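Local coordinates for protein MerB2 (Bacillus megaterium, PDB 5C17) that probably cleaves the carbon-mercury bond of organomercurial compounds as an alkylmercury lyase, and binds mercury(II), at residues Y11-A16 against F154-P159; K17-S22 against V59-Q64; P24-I29 against Q66-E71; S43-T48 against K53-V58. One frame throughout, in Å; residues are numbered along the deposited sequence. Where two conformers were deposited one is given.

Contact 1. Residues Y11-A16 against F154-P159. With DTV ((2S,3S)-1,4-dimercaptobutane-2,3-diol), chain D.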
loop_
_atom_site.group_PDB
_atom_site.type_symbol
_atom_site.label_atom_id
_atom_site.label_comp_id
_atom_site.label_asym_id
_atom_site.label_seq_id
_atom_site.Cartn_x
_atom_site.Cartn_y
_atom_site.Cartn_z
ATOM N N TYR A 11 -10.099 -7.869 5.113
ATOM C CA TYR A 11 -10.718 -7.200 3.987
ATOM C C TYR A 11 -12.221 -7.415 3.955
ATOM O O TYR A 11 -12.955 -6.512 3.542
ATOM C CB TYR A 11 -10.110 -7.689 2.686
ATOM C CG TYR A 11 -8.807 -7.053 2.309
ATOM C CD1 TYR A 11 -8.733 -5.706 1.995
ATOM C CD2 TYR A 11 -7.660 -7.805 2.208
ATOM C CE1 TYR A 11 -7.550 -5.122 1.614
ATOM C CE2 TYR A 11 -6.461 -7.238 1.818
ATOM C CZ TYR A 11 -6.406 -5.897 1.526
ATOM O OH TYR A 11 -5.215 -5.340 1.126
ATOM N N GLU A 12 -12.696 -8.588 4.363
ATOM C CA GLU A 12 -14.135 -8.810 4.397
ATOM C C GLU A 12 -14.803 -7.881 5.413
ATOM O O GLU A 12 -15.882 -7.337 5.150
ATOM C CB GLU A 12 -14.461 -10.266 4.696
ATOM C CG GLU A 12 -14.151 -11.187 3.530
ATOM C CD GLU A 12 -14.528 -12.619 3.799
ATOM O OE1 GLU A 12 -14.393 -13.432 2.855
ATOM O OE2 GLU A 12 -14.964 -12.936 4.937
ATOM N N LEU A 13 -14.170 -7.712 6.575
ATOM C CA LEU A 13 -14.704 -6.812 7.596
ATOM C C LEU A 13 -14.692 -5.363 7.092
ATOM O O LEU A 13 -15.658 -4.615 7.241
ATOM C CB LEU A 13 -13.915 -6.935 8.899
ATOM C CG LEU A 13 -14.322 -5.992 10.033
ATOM C CD1 LEU A 13 -15.788 -6.137 10.401
ATOM C CD2 LEU A 13 -13.436 -6.253 11.244
ATOM N N LEU A 14 -13.601 -4.967 6.459
ATOM C CA LEU A 14 -13.509 -3.619 5.904
ATOM C C LEU A 14 -14.592 -3.374 4.835
ATOM O O LEU A 14 -15.238 -2.329 4.835
ATOM C CB LEU A 14 -12.111 -3.388 5.322
ATOM C CG LEU A 14 -11.811 -2.000 4.776
ATOM C CD1 LEU A 14 -12.036 -0.906 5.790
ATOM C CD2 LEU A 14 -10.380 -1.996 4.292
ATOM N N LEU A 15 -14.792 -4.318 3.919
ATOM C CA LEU A 15 -15.845 -4.153 2.915
ATOM C C LEU A 15 -17.222 -3.997 3.561
ATOM O O LEU A 15 -18.051 -3.208 3.091
ATOM C CB LEU A 15 -15.860 -5.343 1.958
ATOM C CG LEU A 15 -14.782 -5.349 0.884
ATOM C CD1 LEU A 15 -14.676 -6.702 0.200
ATOM C CD2 LEU A 15 -15.059 -4.255 -0.150
ATOM N N ALA A 16 -17.469 -4.742 4.635
ATOM C CA ALA A 16 -18.734 -4.645 5.350
ATOM C C ALA A 16 -18.935 -3.241 5.936
ATOM O O ALA A 16 -20.067 -2.749 6.016
ATOM C CB ALA A 16 -18.790 -5.692 6.455
ATOM N N PHE A 154 -3.281 -6.078 11.641
ATOM C CA PHE A 154 -4.133 -5.227 10.868
ATOM C C PHE A 154 -5.431 -5.035 11.697
ATOM O O PHE A 154 -5.846 -5.842 12.466
ATOM C CB PHE A 154 -4.367 -5.680 9.373
ATOM C CG PHE A 154 -3.124 -5.624 8.455
ATOM C CD1 PHE A 154 -1.876 -5.231 8.905
ATOM C CD2 PHE A 154 -3.258 -5.911 7.119
ATOM C CE1 PHE A 154 -0.792 -5.187 8.060
ATOM C CE2 PHE A 154 -2.174 -5.859 6.267
ATOM C CZ PHE A 154 -0.940 -5.502 6.752
ATOM N N ASP A 155 -6.022 -3.912 11.434
ATOM C CA ASP A 155 -6.982 -3.140 12.275
ATOM C C ASP A 155 -7.972 -2.538 11.231
ATOM O O ASP A 155 -7.596 -1.759 10.459
ATOM C CB ASP A 155 -6.138 -2.078 13.069
ATOM C CG ASP A 155 -6.921 -1.161 14.021
ATOM O OD1 ASP A 155 -8.036 -0.744 13.768
ATOM O OD2 ASP A 155 -6.324 -0.732 15.014
ATOM N N SER A 156 -9.174 -2.980 11.208
ATOM C CA SER A 156 -10.206 -2.457 10.297
ATOM C C SER A 156 -10.648 -1.024 10.555
ATOM O O SER A 156 -11.290 -0.466 9.720
ATOM C CB SER A 156 -11.430 -3.274 10.378
ATOM O OG SER A 156 -12.032 -3.106 11.583
ATOM N N GLU A 157 -10.244 -0.437 11.669
ATOM C CA GLU A 157 -10.592 0.952 11.915
ATOM C C GLU A 157 -9.386 1.871 11.870
ATOM O O GLU A 157 -9.536 3.075 11.922
ATOM C CB GLU A 157 -11.321 1.079 13.251
ATOM C CG GLU A 157 -12.752 0.615 13.184
ATOM C CD GLU A 157 -13.619 1.469 12.264
ATOM O OE1 GLU A 157 -13.554 2.717 12.329
ATOM O OE2 GLU A 157 -14.381 0.887 11.466
ATOM N N ALA A 158 -8.195 1.298 11.736
ATOM C CA ALA A 158 -6.979 2.082 11.728
ATOM C C ALA A 158 -6.831 2.763 10.383
ATOM O O ALA A 158 -7.091 2.145 9.363
ATOM C CB ALA A 158 -5.781 1.186 11.989
ATOM N N PRO A 159 -6.423 4.037 10.388
ATOM C CA PRO A 159 -6.128 4.662 9.103
ATOM C C PRO A 159 -4.890 4.040 8.458
ATOM O O PRO A 159 -4.002 3.546 9.169
ATOM C CB PRO A 159 -5.883 6.129 9.466
ATOM C CG PRO A 159 -5.489 6.116 10.900
ATOM C CD PRO A 159 -6.203 4.959 11.521
HETATM S S1 DTV D . -4.731 -1.616 8.426
HETATM C C1 DTV D . -3.747 -2.210 7.051
HETATM C C2 DTV D . -3.364 -1.118 6.066
HETATM O O2 DTV D . -2.496 -0.206 6.679
HETATM C C3 DTV D . -2.675 -1.644 4.802
HETATM O O3 DTV D . -3.575 -2.477 4.098
HETATM C C4 DTV D . -1.398 -2.419 5.084
HETATM S S4 DTV D . -0.316 -2.493 3.662
#
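The ring of Phe154 has a bound dithiol, DTV, over one face. DTV C1 stands 3.7 Å above the ring plane, displaced toward the rim. DTV C4 reaches the far end of the ring, 3.5 Å from Phe154 CZ. Phe10, also of this pocket, meets the Phe154 ring edge-to-face. With an alanine here, the dithiol would probably lose the aromatic surface against C1 and C4, and Phe10 its edge-to-face partner. The next residue, Asp155, joins the pocket through its carbonyl, with Asp155 O 3.5 Å from DTV S1. The loop then folds as an Asx turn: Glu157 N donates to Asp155 OD1 over 3.1 Å, on the lone pair away from the other carboxylate oxygen. The turn lies in the loop between strand 148-151 and helix 160-164 and presents Ser156 to helix 5-17. Leu13 CG, anti to the backbone N (chi1 177°), is carried over to the serine, where Leu13 CD2 lies 3.5 Å from Ser156 OG. Leu13 CD2 also packs on Ser156 CB at 3.7 Å. One helical position on, Leu14 CD1 touches Ser156 O at 4.0 Å. Ser156 O accepts a hydrogen bond from Arg65, and Glu157 forms salt bridges with Lys17 and Arg65.

Contact 2. Residues K17-S22 against V59-Q64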
loop_
_atom_site.group_PDB
_atom_site.type_symbol
_atom_site.label_atom_id
_atom_site.label_comp_id
_atom_site.label_asym_id
_atom_site.label_seq_id
_atom_site.Cartn_x
_atom_site.Cartn_y
_atom_site.Cartn_z
ATOM N N LYS A 17 -17.837 -2.612 6.353
ATOM C CA LYS A 17 -17.873 -1.289 6.991
ATOM C C LYS A 17 -17.986 -0.129 6.005
ATOM O O LYS A 17 -18.463 0.946 6.357
ATOM C CB LYS A 17 -16.599 -1.075 7.825
ATOM C CG LYS A 17 -16.512 -1.908 9.067
ATOM C CD LYS A 17 -15.093 -1.868 9.663
ATOM C CE LYS A 17 -15.075 -2.442 11.054
ATOM N NZ LYS A 17 -15.678 -1.505 12.032
ATOM N N LEU A 18 -17.484 -0.322 4.796
ATOM C CA LEU A 18 -17.430 0.756 3.826
ATOM C C LEU A 18 -18.766 0.961 3.125
ATOM O O LEU A 18 -19.544 0.023 2.981
ATOM C CB LEU A 18 -16.361 0.463 2.784
ATOM C CG LEU A 18 -14.929 0.545 3.297
ATOM C CD1 LEU A 18 -13.965 0.068 2.232
ATOM C CD2 LEU A 18 -14.576 1.973 3.731
ATOM N N PRO A 19 -19.034 2.193 2.668
ATOM C CA PRO A 19 -20.235 2.454 1.865
ATOM C C PRO A 19 -20.323 1.591 0.606
ATOM O O PRO A 19 -19.297 1.196 0.070
ATOM C CB PRO A 19 -20.058 3.905 1.438
ATOM C CG PRO A 19 -19.116 4.491 2.377
ATOM C CD PRO A 19 -18.243 3.411 2.891
ATOM N N LYS A 20 -21.529 1.353 0.107
ATOM C CA LYS A 20 -21.738 0.444 -1.040
ATOM C C LYS A 20 -20.979 0.801 -2.335
ATOM O O LYS A 20 -20.602 -0.100 -3.100
ATOM C CB LYS A 20 -23.239 0.310 -1.358
ATOM C CG LYS A 20 -24.021 -0.496 -0.325
ATOM C CD LYS A 20 -25.490 -0.644 -0.711
ATOM C CE LYS A 20 -26.338 -1.071 0.478
ATOM N NZ LYS A 20 -27.018 -2.386 0.270
ATOM N N GLU A 21 -20.786 2.093 -2.594
ATOM C CA GLU A 21 -20.112 2.552 -3.819
ATOM C C GLU A 21 -18.599 2.674 -3.628
ATOM O O GLU A 21 -17.890 3.194 -4.488
ATOM C CB GLU A 21 -20.686 3.881 -4.306
ATOM C CG GLU A 21 -22.176 3.834 -4.702
ATOM C CD GLU A 21 -22.511 2.985 -5.956
ATOM O OE1 GLU A 21 -21.624 2.373 -6.593
ATOM O OE2 GLU A 21 -23.709 2.928 -6.311
ATOM N N SER A 22 -18.085 2.123 -2.534
ATOM C CA SER A 22 -16.658 2.243 -2.270
ATOM C C SER A 22 -15.791 1.553 -3.317
ATOM O O SER A 22 -14.752 2.089 -3.711
ATOM C CB SER A 22 -16.313 1.701 -0.894
ATOM O OG SER A 22 -16.849 2.528 0.124
ATOM N N VAL A 59 -15.846 9.622 -0.871
ATOM C CA VAL A 59 -14.483 10.164 -0.870
ATOM C C VAL A 59 -14.099 10.700 0.523
ATOM O O VAL A 59 -12.979 10.458 1.003
ATOM C CB VAL A 59 -14.306 11.229 -1.955
ATOM C CG1 VAL A 59 -13.013 12.017 -1.780
ATOM C CG2 VAL A 59 -14.356 10.569 -3.348
ATOM N N LYS A 60 -15.024 11.384 1.202
ATOM C CA LYS A 60 -14.764 11.875 2.557
ATOM C C LYS A 60 -14.387 10.728 3.497
ATOM O O LYS A 60 -13.420 10.832 4.248
ATOM C CB LYS A 60 -15.979 12.630 3.106
ATOM C CG LYS A 60 -15.802 13.171 4.513
ATOM C CD LYS A 60 -16.997 13.991 4.984
ATOM C CE LYS A 60 -16.734 14.591 6.357
ATOM N NZ LYS A 60 -17.782 15.577 6.738
ATOM N N ILE A 61 -15.141 9.634 3.443
ATOM C CA ILE A 61 -14.871 8.479 4.306
ATOM C C ILE A 61 -13.524 7.860 3.970
ATOM O O ILE A 61 -12.732 7.539 4.874
ATOM C CB ILE A 61 -15.999 7.433 4.199
ATOM C CG1 ILE A 61 -17.216 7.928 4.969
ATOM C CG2 ILE A 61 -15.549 6.077 4.771
ATOM C CD1 ILE A 61 -18.500 7.211 4.621
ATOM N N LEU A 62 -13.251 7.663 2.682
ATOM C CA LEU A 62 -11.982 7.046 2.277
ATOM C C LEU A 62 -10.796 7.904 2.707
ATOM O O LEU A 62 -9.766 7.384 3.116
ATOM C CB LEU A 62 -11.950 6.800 0.768
ATOM C CG LEU A 62 -12.992 5.831 0.228
ATOM C CD1 LEU A 62 -12.963 5.849 -1.295
ATOM C CD2 LEU A 62 -12.801 4.447 0.779
ATOM N N ALA A 63 -10.955 9.220 2.636
ATOM C CA ALA A 63 -9.900 10.127 3.064
ATOM C C ALA A 63 -9.717 10.112 4.596
ATOM O O ALA A 63 -8.585 10.135 5.093
ATOM C CB ALA A 63 -10.149 11.529 2.548
ATOM N N GLN A 64 -10.821 10.058 5.336
ATOM C CA GLN A 64 -10.760 9.956 6.794
ATOM C C GLN A 64 -10.002 8.693 7.209
ATOM O O GLN A 64 -9.190 8.722 8.138
ATOM C CB GLN A 64 -12.168 9.952 7.415
ATOM C CG GLN A 64 -12.886 11.301 7.374
ATOM C CD GLN A 64 -14.347 11.249 7.842
ATOM O OE1 GLN A 64 -15.064 10.258 7.627
ATOM N NE2 GLN A 64 -14.793 12.332 8.478
#
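Pro19 and Ile61 meet tip to tip. Pro19 CG comes to 3.6 Å from Ile61 CD1, the nearest approach of the two segments. The adjoining ring atom, Pro19 CD, is farther off, at 4.2 Å from the same methyl. Ile61 has CG1 anti to the carbonyl carbon (chi1 -75°), which sends CD1 out from helix 52-64 to the proline ring. Its other branch serves a second partner: Ile61 CG2 lies 4.3 Å from Leu18 CD2. Leu18 therefore meets two residues of the helix with one methyl, since Leu18 CD2 is also 4.2 Å from Leu62 CD2. The leucines touch by their branch ends, deeper in the protein than the proline contact. No hydrogen bond joins the two segments.

The loop keeps its own shape by polar bonds. Pro19 to Ser22 is a type I beta turn, in which Ser22 N donates to Pro19 O. Ser22 OG donates to the same oxygen over 2.8 Å, at a C=O...donor angle of 125°. Both donors approach from one face of the carbonyl plane. The first residue of helix 22-34 thus grips this oxygen twice. The loop between helices 5-17 and 22-34 is in this way laid on helix 52-64. Helices 22-34, 41-48 and 52-64, followed by strands 68-70 and 76-79, run in an order consistent with a winged helix-turn-helix.

Contact 3. Residues P24-I29 against Q66-E71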
loop_
_atom_site.group_PDB
_atom_site.type_symbol
_atom_site.label_atom_id
_atom_site.label_comp_id
_atom_site.label_asym_id
_atom_site.label_seq_id
_atom_site.Cartn_x
_atom_site.Cartn_y
_atom_site.Cartn_z
ATOM N N PRO A 24 -16.402 0.652 -6.644
ATOM C CA PRO A 24 -16.299 1.370 -7.926
ATOM C C PRO A 24 -15.408 2.622 -7.853
ATOM O O PRO A 24 -14.595 2.880 -8.752
ATOM C CB PRO A 24 -17.764 1.733 -8.237
ATOM C CG PRO A 24 -18.547 0.626 -7.583
ATOM C CD PRO A 24 -17.794 0.335 -6.298
ATOM N N ILE A 25 -15.537 3.380 -6.772
ATOM C CA ILE A 25 -14.757 4.597 -6.593
ATOM C C ILE A 25 -13.269 4.295 -6.355
ATOM O O ILE A 25 -12.404 4.886 -6.996
ATOM C CB ILE A 25 -15.391 5.490 -5.497
ATOM C CG1 ILE A 25 -16.687 6.105 -6.035
ATOM C CG2 ILE A 25 -14.416 6.579 -5.034
ATOM C CD1 ILE A 25 -17.581 6.702 -4.983
ATOM N N LEU A 26 -12.985 3.339 -5.476
ATOM C CA LEU A 26 -11.605 2.943 -5.210
ATOM C C LEU A 26 -10.931 2.409 -6.460
ATOM O O LEU A 26 -9.781 2.747 -6.728
ATOM C CB LEU A 26 -11.511 1.908 -4.092
ATOM C CG LEU A 26 -11.610 2.482 -2.683
ATOM C CD1 LEU A 26 -11.837 1.365 -1.685
ATOM C CD2 LEU A 26 -10.362 3.295 -2.304
ATOM N N ARG A 27 -11.625 1.568 -7.237
ATOM C CA ARG A 27 -11.029 1.071 -8.482
ATOM C C ARG A 27 -10.656 2.225 -9.394
ATOM O O ARG A 27 -9.564 2.283 -9.965
ATOM C CB ARG A 27 -11.995 0.158 -9.230
ATOM C CG ARG A 27 -12.214 -1.200 -8.573
ATOM C CD ARG A 27 -13.241 -2.042 -9.362
ATOM N NE ARG A 27 -12.773 -2.308 -10.712
ATOM C CZ ARG A 27 -11.938 -3.278 -11.034
ATOM N NH1 ARG A 27 -11.497 -4.132 -10.117
ATOM N NH2 ARG A 27 -11.523 -3.377 -12.277
ATOM N N THR A 28 -11.593 3.150 -9.554
ATOM C CA THR A 28 -11.396 4.252 -10.467
ATOM C C THR A 28 -10.183 5.081 -10.034
ATOM O O THR A 28 -9.333 5.465 -10.857
ATOM C CB THR A 28 -12.681 5.102 -10.576
ATOM O OG1 THR A 28 -13.768 4.253 -10.989
ATOM C CG2 THR A 28 -12.505 6.198 -11.586
ATOM N N ILE A 29 -10.069 5.336 -8.738
ATOM C CA ILE A 29 -8.941 6.116 -8.233
ATOM C C ILE A 29 -7.626 5.339 -8.421
ATOM O O ILE A 29 -6.644 5.838 -8.977
ATOM C CB ILE A 29 -9.112 6.461 -6.744
ATOM C CG1 ILE A 29 -10.330 7.369 -6.536
ATOM C CG2 ILE A 29 -7.856 7.149 -6.218
ATOM C CD1 ILE A 29 -10.747 7.547 -5.058
ATOM N N GLN A 66 -7.773 7.346 5.522
ATOM C CA GLN A 66 -6.474 7.447 4.856
ATOM C C GLN A 66 -6.220 6.252 3.935
ATOM O O GLN A 66 -5.093 5.796 3.772
ATOM C CB GLN A 66 -5.352 7.637 5.873
ATOM C CG GLN A 66 -5.554 8.862 6.728
ATOM C CD GLN A 66 -4.414 9.111 7.700
ATOM O OE1 GLN A 66 -3.644 8.220 8.020
ATOM N NE2 GLN A 66 -4.312 10.339 8.170
ATOM N N MET A 67 -7.304 5.785 3.317
ATOM C CA MET A 67 -7.237 4.808 2.237
ATOM C C MET A 67 -6.985 5.454 0.891
ATOM O O MET A 67 -6.607 4.774 -0.067
ATOM C CB MET A 67 -8.517 3.982 2.195
ATOM C CG MET A 67 -8.625 3.034 3.373
ATOM S SD MET A 67 -10.205 2.187 3.482
ATOM C CE MET A 67 -10.116 1.202 1.997
ATOM N N ILE A 68 -7.203 6.763 0.844
ATOM C CA ILE A 68 -6.745 7.628 -0.238
ATOM C C ILE A 68 -6.063 8.817 0.417
ATOM O O ILE A 68 -6.314 9.121 1.592
ATOM C CB ILE A 68 -7.892 8.100 -1.169
ATOM C CG1 ILE A 68 -8.883 9.000 -0.416
ATOM C CG2 ILE A 68 -8.604 6.902 -1.786
ATOM C CD1 ILE A 68 -9.967 9.578 -1.295
ATOM N N VAL A 69 -5.190 9.459 -0.347
ATOM C CA VAL A 69 -4.454 10.639 0.108
ATOM C C VAL A 69 -4.715 11.777 -0.847
ATOM O O VAL A 69 -4.643 11.597 -2.056
ATOM C CB VAL A 69 -2.931 10.374 0.228
ATOM C CG1 VAL A 69 -2.135 11.680 0.393
ATOM C CG2 VAL A 69 -2.672 9.435 1.381
ATOM N N ARG A 70 -5.020 12.938 -0.276
ATOM C CA ARG A 70 -5.226 14.152 -1.052
ATOM C C ARG A 70 -4.166 15.159 -0.692
ATOM O O ARG A 70 -3.836 15.322 0.482
ATOM C CB ARG A 70 -6.601 14.768 -0.767
ATOM C CG ARG A 70 -7.759 13.937 -1.314
ATOM C CD ARG A 70 -9.125 14.544 -1.027
ATOM N NE ARG A 70 -9.453 14.552 0.400
ATOM C CZ ARG A 70 -10.674 14.765 0.887
ATOM N NH1 ARG A 70 -10.886 14.764 2.197
ATOM N NH2 ARG A 70 -11.694 14.985 0.068
ATOM N N GLU A 71 -3.621 15.819 -1.704
ATOM C CA GLU A 71 -2.713 16.924 -1.460
ATOM C C GLU A 71 -3.456 18.117 -0.884
ATOM O O GLU A 71 -4.672 18.083 -0.747
ATOM C CB GLU A 71 -1.986 17.331 -2.733
ATOM C CG GLU A 71 -0.947 16.330 -3.127
ATOM C CD GLU A 71 0.088 16.902 -4.058
ATOM O OE1 GLU A 71 1.221 17.208 -3.611
ATOM O OE2 GLU A 71 -0.236 17.029 -5.248
#
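Leu26 and Ile29 of helix 22-34 are the residues that meet Met67 and Ile68. Pro24 comes first and offers its carbonyl oxygen to Thr28. Leu26 comes next and uses both methyls. Leu26 CD1 lies 4.1 Å from Met67 CE, the two side chains crossing at about a right angle. The Met67 chain bends at its thioether (chi3 66°), and its terminal methyl makes this contact. Leu26 CD2 packs at 4.0 Å on Ile68 CG2, with the side chains set at a slant. The segment 66-71 opens with a Schellman motif at Gln66, which ends helix 52-64, and then enters strand 68-70, an outermost strand of the large antiparallel sheet. Helix 22-34 thus lies against the edge strand, consistent with the first helix and a wing strand of a winged helix-turn-helix. Thr28 OG1 turns back to its own helix and donates to Pro24 O over 2.8 Å, while Thr28 N reaches that oxygen from the opposite face of its plane. Ile29 closes the row with CD1, which is 4.0 Å from Ile68 CG2. That methyl of Ile68 touches both Leu26 and Ile29. Leu62 also packs on Leu26, and Ile76 and Ala79 of the neighbouring strand pack on Ile29.

Contact 4. Residues S43-T48 against K53-V58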
loop_
_atom_site.group_PDB
_atom_site.type_symbol
_atom_site.label_atom_id
_atom_site.label_comp_id
_atom_site.label_asym_id
_atom_site.label_seq_id
_atom_site.Cartn_x
_atom_site.Cartn_y
_atom_site.Cartn_z
ATOM N N SER A 43 -13.788 14.105 -12.055
ATOM C CA SER A 43 -13.441 12.979 -12.903
ATOM C C SER A 43 -14.162 11.726 -12.393
ATOM O O SER A 43 -14.654 10.926 -13.187
ATOM C CB SER A 43 -11.919 12.768 -12.977
ATOM O OG SER A 43 -11.360 12.255 -11.768
ATOM N N LEU A 44 -14.252 11.582 -11.069
ATOM C CA LEU A 44 -14.958 10.440 -10.484
ATOM C C LEU A 44 -16.437 10.471 -10.827
ATOM O O LEU A 44 -17.019 9.454 -11.188
ATOM C CB LEU A 44 -14.778 10.423 -8.975
ATOM C CG LEU A 44 -13.396 9.981 -8.523
ATOM C CD1 LEU A 44 -13.282 10.188 -7.023
ATOM C CD2 LEU A 44 -13.140 8.532 -8.883
ATOM N N ILE A 45 -17.049 11.639 -10.711
ATOM C CA ILE A 45 -18.443 11.784 -11.029
ATOM C C ILE A 45 -18.687 11.419 -12.494
ATOM O O ILE A 45 -19.566 10.615 -12.813
ATOM C CB ILE A 45 -18.872 13.231 -10.756
ATOM C CG1 ILE A 45 -18.931 13.476 -9.251
ATOM C CG2 ILE A 45 -20.216 13.553 -11.433
ATOM C CD1 ILE A 45 -18.928 14.951 -8.907
ATOM N N ASN A 46 -17.890 12.001 -13.382
ATOM C CA ASN A 46 -18.097 11.805 -14.808
ATOM C C ASN A 46 -17.875 10.327 -15.202
ATOM O O ASN A 46 -18.634 9.759 -16.006
ATOM C CB ASN A 46 -17.200 12.751 -15.639
ATOM C CG ASN A 46 -17.572 14.270 -15.474
ATOM O OD1 ASN A 46 -18.727 14.617 -15.222
ATOM N ND2 ASN A 46 -16.580 15.167 -15.658
ATOM N N GLN A 47 -16.864 9.698 -14.626
ATOM C CA GLN A 47 -16.495 8.341 -15.028
ATOM C C GLN A 47 -17.393 7.269 -14.404
ATOM O O GLN A 47 -17.822 6.340 -15.096
ATOM C CB GLN A 47 -15.027 8.077 -14.692
ATOM C CG GLN A 47 -14.536 6.722 -15.095
ATOM C CD GLN A 47 -13.026 6.582 -15.058
ATOM O OE1 GLN A 47 -12.277 7.551 -14.805
ATOM N NE2 GLN A 47 -12.563 5.358 -15.314
ATOM N N THR A 48 -17.663 7.383 -13.107
ATOM C CA THR A 48 -18.425 6.344 -12.418
ATOM C C THR A 48 -19.927 6.464 -12.660
ATOM O O THR A 48 -20.651 5.478 -12.501
ATOM C CB THR A 48 -18.229 6.329 -10.899
ATOM O OG1 THR A 48 -18.790 7.506 -10.323
ATOM C CG2 THR A 48 -16.770 6.187 -10.526
ATOM N N LYS A 53 -23.491 13.656 -4.665
ATOM C CA LYS A 53 -23.483 13.654 -3.203
ATOM C C LYS A 53 -22.874 12.366 -2.658
ATOM O O LYS A 53 -22.180 12.378 -1.643
ATOM C CB LYS A 53 -24.887 13.877 -2.637
ATOM C CG LYS A 53 -25.394 15.301 -2.879
ATOM C CD LYS A 53 -26.672 15.593 -2.100
ATOM C CE LYS A 53 -27.032 17.077 -2.142
ATOM N NZ LYS A 53 -25.895 17.978 -1.738
ATOM N N THR A 54 -23.115 11.252 -3.339
ATOM C CA THR A 54 -22.544 9.968 -2.915
ATOM C C THR A 54 -21.048 9.948 -3.173
ATOM O O THR A 54 -20.281 9.493 -2.327
ATOM C CB THR A 54 -23.237 8.786 -3.605
ATOM O OG1 THR A 54 -24.619 8.793 -3.249
ATOM C CG2 THR A 54 -22.625 7.446 -3.196
ATOM N N VAL A 55 -20.600 10.462 -4.311
ATOM C CA VAL A 55 -19.166 10.547 -4.541
ATOM C C VAL A 55 -18.509 11.354 -3.424
ATOM O O VAL A 55 -17.493 10.959 -2.874
ATOM C CB VAL A 55 -18.846 11.168 -5.901
ATOM C CG1 VAL A 55 -17.349 11.495 -6.023
ATOM C CG2 VAL A 55 -19.290 10.223 -7.016
ATOM N N GLN A 56 -19.091 12.497 -3.096
ATOM C CA GLN A 56 -18.549 13.353 -2.062
ATOM C C GLN A 56 -18.451 12.624 -0.722
ATOM O O GLN A 56 -17.416 12.676 -0.055
ATOM C CB GLN A 56 -19.426 14.597 -1.940
ATOM C CG GLN A 56 -19.130 15.501 -0.745
ATOM C CD GLN A 56 -19.994 16.770 -0.766
ATOM O OE1 GLN A 56 -19.480 17.882 -0.874
ATOM N NE2 GLN A 56 -21.312 16.596 -0.687
ATOM N N SER A 57 -19.518 11.935 -0.329
ATOM C CA SER A 57 -19.528 11.298 0.982
ATOM C C SER A 57 -18.605 10.093 1.046
ATOM O O SER A 57 -17.937 9.882 2.066
ATOM C CB SER A 57 -20.950 10.937 1.405
ATOM O OG SER A 57 -21.526 9.981 0.545
ATOM N N VAL A 58 -18.529 9.327 -0.037
ATOM C CA VAL A 58 -17.636 8.177 -0.062
ATOM C C VAL A 58 -16.182 8.646 -0.041
ATOM O O VAL A 58 -15.366 8.128 0.722
ATOM C CB VAL A 58 -17.894 7.296 -1.285
ATOM C CG1 VAL A 58 -16.830 6.218 -1.397
ATOM C CG2 VAL A 58 -19.292 6.662 -1.192
#
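Val55 points from helix 52-64 at Ile45, Leu44 and Thr48 of helix 41-48. Its contact starts at the branch point, where Val55 CB is 4.1 Å from Ile45 CG1. The two methyls then part. Val55 CG1 stands opposite the backbone N (chi1 169°) and reaches Leu44 CB at 4.1 Å. It also touches Ile45 CG1. Val55 CG2 meets that same Ile45 CG1 from its own branch, at 4.0 Å. The methylene of Ile45 is therefore met by CB and both methyls of the valine. Val55 CG2 also comes to 4.3 Å from Thr48 OG1, a looser contact with a polar atom.

The axes of segments 43-48 and 53-58 approach to 9.9 Å, with 125° between their N-to-C directions. This steep crossing after a brief linker fits the helix-turn-helix pair of a winged-helix domain. Ile50, in the linker, packs on Val55 as well. Thr48 OG1 donates to Leu44 O over 2.8 Å, from above the carbonyl plane, while Thr48 N reaches that oxygen from the opposite face. The same hydroxyl is hydrogen-bonded to Ile50 N, so it ties the end of helix 41-48 to the linker. The chemistry is divided: the hold between the segments is mainly dispersion among aliphatic groups, and the hydrogen bonds run within each helix or to the linker, none between the two segments.

How the contacts relate
From the N terminus, helix 5-17 meets residues 154-159 in contact 1, which closes the longest loop and holds the other three within it. Segment 17-22 then meets helix 52-64, and contact 2 closes a shorter loop. Helix 22-34 then enters contact 3 with strand 68-70 and the residue before it. Contacts 2 and 3 cross, because their segments alternate along the chain. Contact 4 is the most local, joining helices 41-48 and 52-64, and it falls inside the spans of all the others. Contacts 2 to 4 thus bind the early helices to each other and to the sheet edge, while contact 1 ties helix 5-17 to the ligand-pocket loop.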